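Local coordinates for plasmin and fibronectin-binding protein A (Streptococcus pneumoniae, PDB 4MR0), which acts as a surface adhesin and invasin of the bacterium, binding human fibronectin, plasmin, plasminogen and serum albumin, at residues 157-162 against 179-184. Numbering follows the deposited sequence.
Sequences TYLVKE and TILNGI. With MN (manganese (II) ion), chain F.
Tyr158 and Val160 use both their N-H and C=O groups against residues 179-183, giving four backbone hydrogen bonds, three to the parallel strand and the fourth to Gly183 just past its end. Tyr158 N reaches Thr179 O at 2.7 Å, and Leu181 N returns to Tyr158 O at 2.8 Å. Val160 N then donates to Leu181 O at 3.1 Å, and Gly183 N gives the last and most bent bond to Val160 O, 130° at the hydrogen. Ile184 N also lies near Val160 O but is badly angled for it; it goes instead to Asn182 OD1 at 3.0 Å, closing an Asx turn where the strand ends. The amide ND2 of Asn182 is taken up by Ser191 OG and Met223 O. These are neighbouring rungs near the N-terminal end of a right-handed parallel beta-helix, the fold of the pectate lyase-like families, with helix 132-143 packed against Tyr158 and Val160. On the other face, Leu159 CD1 meets Leu181 CD2 at 4.0 Å and also lies over Gly183 CA; CG anti to the backbone N (chi1 169°) sends the branch that way. Past the strands, a water donates to both Lys161 O and Gly183 O. Glu162 OE2 binds manganese at 2.2 Å, alongside His189, Thr200 O and three waters, one of which also donates to Glu162 OE1.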
ATOM      1  N   THR A 157      14.734 -10.787  22.585  1.00 25.11           N
ATOM      2  CA  THR A 157      14.925 -10.774  21.140  1.00 24.89           C
ATOM      3  C   THR A 157      14.919 -12.225  20.690  1.00 23.45           C
ATOM      4  O   THR A 157      15.774 -13.013  21.084  1.00 23.69           O
ATOM      5  CB  THR A 157      16.251 -10.104  20.755  1.00 24.49           C
ATOM      6  OG1 THR A 157      16.271  -8.774  21.281  1.00 30.62           O
ATOM      7  CG2 THR A 157      16.393 -10.032  19.245  1.00 25.33           C
ATOM      8  N   TYR A 158      13.936 -12.572  19.869  1.00 22.60           N
ATOM      9  CA  TYR A 158      13.779 -13.936  19.395  1.00 20.27           C
ATOM     10  C   TYR A 158      14.241 -14.129  17.962  1.00 20.55           C
ATOM     11  O   TYR A 158      13.541 -13.774  17.019  1.00 18.84           O
ATOM     12  CB  TYR A 158      12.314 -14.333  19.538  1.00 19.80           C
ATOM     13  CG  TYR A 158      11.818 -14.166  20.955  1.00 21.29           C
ATOM     14  CD1 TYR A 158      11.964 -15.192  21.887  1.00 19.79           C
ATOM     15  CD2 TYR A 158      11.256 -12.962  21.380  1.00 19.92           C
ATOM     16  CE1 TYR A 158      11.567 -15.026  23.208  1.00 19.89           C
ATOM     17  CE2 TYR A 158      10.856 -12.781  22.704  1.00 21.91           C
ATOM     18  CZ  TYR A 158      11.016 -13.819  23.611  1.00 19.47           C
ATOM     19  OH  TYR A 158      10.628 -13.653  24.916  1.00 21.51           O
ATOM     20  N   LEU A 159      15.433 -14.691  17.810  1.00 19.15           N
ATOM     21  CA  LEU A 159      15.996 -14.945  16.494  1.00 19.50           C
ATOM     22  C   LEU A 159      15.347 -16.179  15.869  1.00 19.12           C
ATOM     23  O   LEU A 159      15.113 -17.172  16.561  1.00 19.40           O
ATOM     24  CB  LEU A 159      17.504 -15.191  16.615  1.00 21.04           C
ATOM     25  CG  LEU A 159      18.224 -15.724  15.373  1.00 21.17           C
ATOM     26  CD1 LEU A 159      18.309 -14.627  14.321  1.00 20.99           C
ATOM     27  CD2 LEU A 159      19.623 -16.217  15.753  1.00 20.60           C
ATOM     28  N   VAL A 160      15.029 -16.106  14.577  1.00 17.81           N
ATOM     29  CA  VAL A 160      14.475 -17.263  13.870  1.00 17.40           C
ATOM     30  C   VAL A 160      15.288 -17.477  12.602  1.00 17.24           C
ATOM     31  O   VAL A 160      15.548 -16.535  11.856  1.00 18.91           O
ATOM     32  CB  VAL A 160      12.972 -17.101  13.506  1.00 18.00           C
ATOM     33  CG1 VAL A 160      12.144 -17.037  14.782  1.00 17.17           C
ATOM     34  CG2 VAL A 160      12.750 -15.868  12.630  1.00 16.25           C
ATOM     35  N   LYS A 161      15.710 -18.712  12.366  1.00 16.90           N
ATOM     36  CA  LYS A 161      16.511 -19.007  11.187  1.00 18.10           C
ATOM     37  C   LYS A 161      15.718 -19.656  10.059  1.00 18.46           C
ATOM     38  O   LYS A 161      16.278 -20.018   9.018  1.00 19.19           O
ATOM     39  CB  LYS A 161      17.711 -19.878  11.560  1.00 19.75           C
ATOM     40  CG  LYS A 161      18.727 -19.153  12.437  1.00 23.86           C
ATOM     41  CD  LYS A 161      20.078 -19.842  12.362  1.00 27.58           C
ATOM     42  CE  LYS A 161      21.105 -19.168  13.247  1.00 31.27           C
ATOM     43  NZ  LYS A 161      22.455 -19.770  13.031  1.00 34.02           N
ATOM     44  N   GLU A 162      14.416 -19.805  10.281  1.00 16.71           N
ATOM     45  CA  GLU A 162      13.505 -20.351   9.280  1.00 15.83           C
ATOM     46  C   GLU A 162      12.124 -19.765   9.542  1.00 15.85           C
ATOM     47  O   GLU A 162      11.891 -19.129  10.577  1.00 15.95           O
ATOM     48  CB  GLU A 162      13.452 -21.883   9.331  1.00 17.71           C
ATOM     49  CG  GLU A 162      14.068 -22.585   8.105  1.00 16.47           C
ATOM     50  CD  GLU A 162      13.199 -22.515   6.842  1.00 19.44           C
ATOM     51  OE1 GLU A 162      12.110 -21.901   6.869  1.00 19.10           O
ATOM     52  OE2 GLU A 162      13.609 -23.089   5.808  1.00 18.64           O
ATOM     53  N   THR A 179      11.113  -8.466  20.659  1.00 20.77           N
ATOM     54  CA  THR A 179      11.465  -8.256  19.259  1.00 20.36           C
ATOM     55  C   THR A 179      11.721  -9.586  18.554  1.00 21.37           C
ATOM     56  O   THR A 179      12.482 -10.424  19.040  1.00 20.68           O
ATOM     57  CB  THR A 179      12.751  -7.393  19.113  1.00 21.23           C
ATOM     58  OG1 THR A 179      12.503  -6.069  19.597  1.00 22.32           O
ATOM     59  CG2 THR A 179      13.181  -7.322  17.656  1.00 21.78           C
ATOM     60  N   ILE A 180      11.082  -9.781  17.408  1.00 19.96           N
ATOM     61  CA  ILE A 180      11.301 -10.994  16.644  1.00 20.64           C
ATOM     62  C   ILE A 180      12.359 -10.624  15.612  1.00 21.10           C
ATOM     63  O   ILE A 180      12.151  -9.727  14.794  1.00 21.31           O
ATOM     64  CB  ILE A 180       9.986 -11.466  15.993  1.00 22.56           C
ATOM     65  CG1 ILE A 180       9.046 -11.962  17.099  1.00 23.92           C
ATOM     66  CG2 ILE A 180      10.255 -12.573  14.982  1.00 21.79           C
ATOM     67  CD1 ILE A 180       7.730 -12.484  16.616  1.00 30.35           C
ATOM     68  N   LEU A 181      13.511 -11.289  15.675  1.00 19.88           N
ATOM     69  CA  LEU A 181      14.609 -10.991  14.759  1.00 19.16           C
ATOM     70  C   LEU A 181      14.693 -11.935  13.568  1.00 18.97           C
ATOM     71  O   LEU A 181      14.873 -13.143  13.723  1.00 17.43           O
ATOM     72  CB  LEU A 181      15.939 -11.013  15.524  1.00 19.53           C
ATOM     73  CG  LEU A 181      17.216 -10.736  14.724  1.00 20.53           C
ATOM     74  CD1 LEU A 181      17.160  -9.347  14.096  1.00 19.16           C
ATOM     75  CD2 LEU A 181      18.428 -10.867  15.651  1.00 20.50           C
ATOM     76  N   ASN A 182      14.578 -11.378  12.368  1.00 18.85           N
ATOM     77  CA  ASN A 182      14.646 -12.198  11.166  1.00 17.31           C
ATOM     78  C   ASN A 182      16.059 -12.678  10.841  1.00 18.03           C
ATOM     79  O   ASN A 182      16.920 -11.892  10.431  1.00 17.92           O
ATOM     80  CB  ASN A 182      14.084 -11.439   9.969  1.00 17.32           C
ATOM     81  CG  ASN A 182      14.177 -12.242   8.692  1.00 17.94           C
ATOM     82  OD1 ASN A 182      14.237 -13.474   8.734  1.00 17.05           O
ATOM     83  ND2 ASN A 182      14.173 -11.557   7.550  1.00 16.26           N
ATOM     84  N   GLY A 183      16.285 -13.977  11.019  1.00 16.84           N
ATOM     85  CA  GLY A 183      17.585 -14.559  10.734  1.00 18.69           C
ATOM     86  C   GLY A 183      17.524 -15.529   9.566  1.00 19.59           C
ATOM     87  O   GLY A 183      18.418 -16.356   9.385  1.00 18.84           O
ATOM     88  N   ILE A 184      16.461 -15.430   8.770  1.00 20.46           N
ATOM     89  CA  ILE A 184      16.278 -16.307   7.619  1.00 19.56           C
ATOM     90  C   ILE A 184      17.175 -15.825   6.479  1.00 20.66           C
ATOM     91  O   ILE A 184      16.870 -14.841   5.800  1.00 20.52           O
ATOM     92  CB  ILE A 184      14.803 -16.303   7.172  1.00 20.87           C
ATOM     93  CG1 ILE A 184      13.902 -16.547   8.388  1.00 20.67           C
ATOM     94  CG2 ILE A 184      14.558 -17.399   6.144  1.00 19.42           C
ATOM     95  CD1 ILE A 184      12.429 -16.265   8.139  1.00 21.15           C
TER
HETATM   96 MN    MN F 704      12.741 -23.596   3.865  1.00 19.46          MN
HETATM   97  O   HOH W   1      18.836 -18.884   8.036  1.00 19.56           O
HETATM   98  O   HOH W   2      10.678 -23.001   4.902  1.00 19.24           O
HETATM   99  O   HOH W   3      14.892 -24.352   3.162  1.00 14.80           O
HETATM  100  O   HOH W   4      12.283 -25.587   4.849  1.00 21.67           O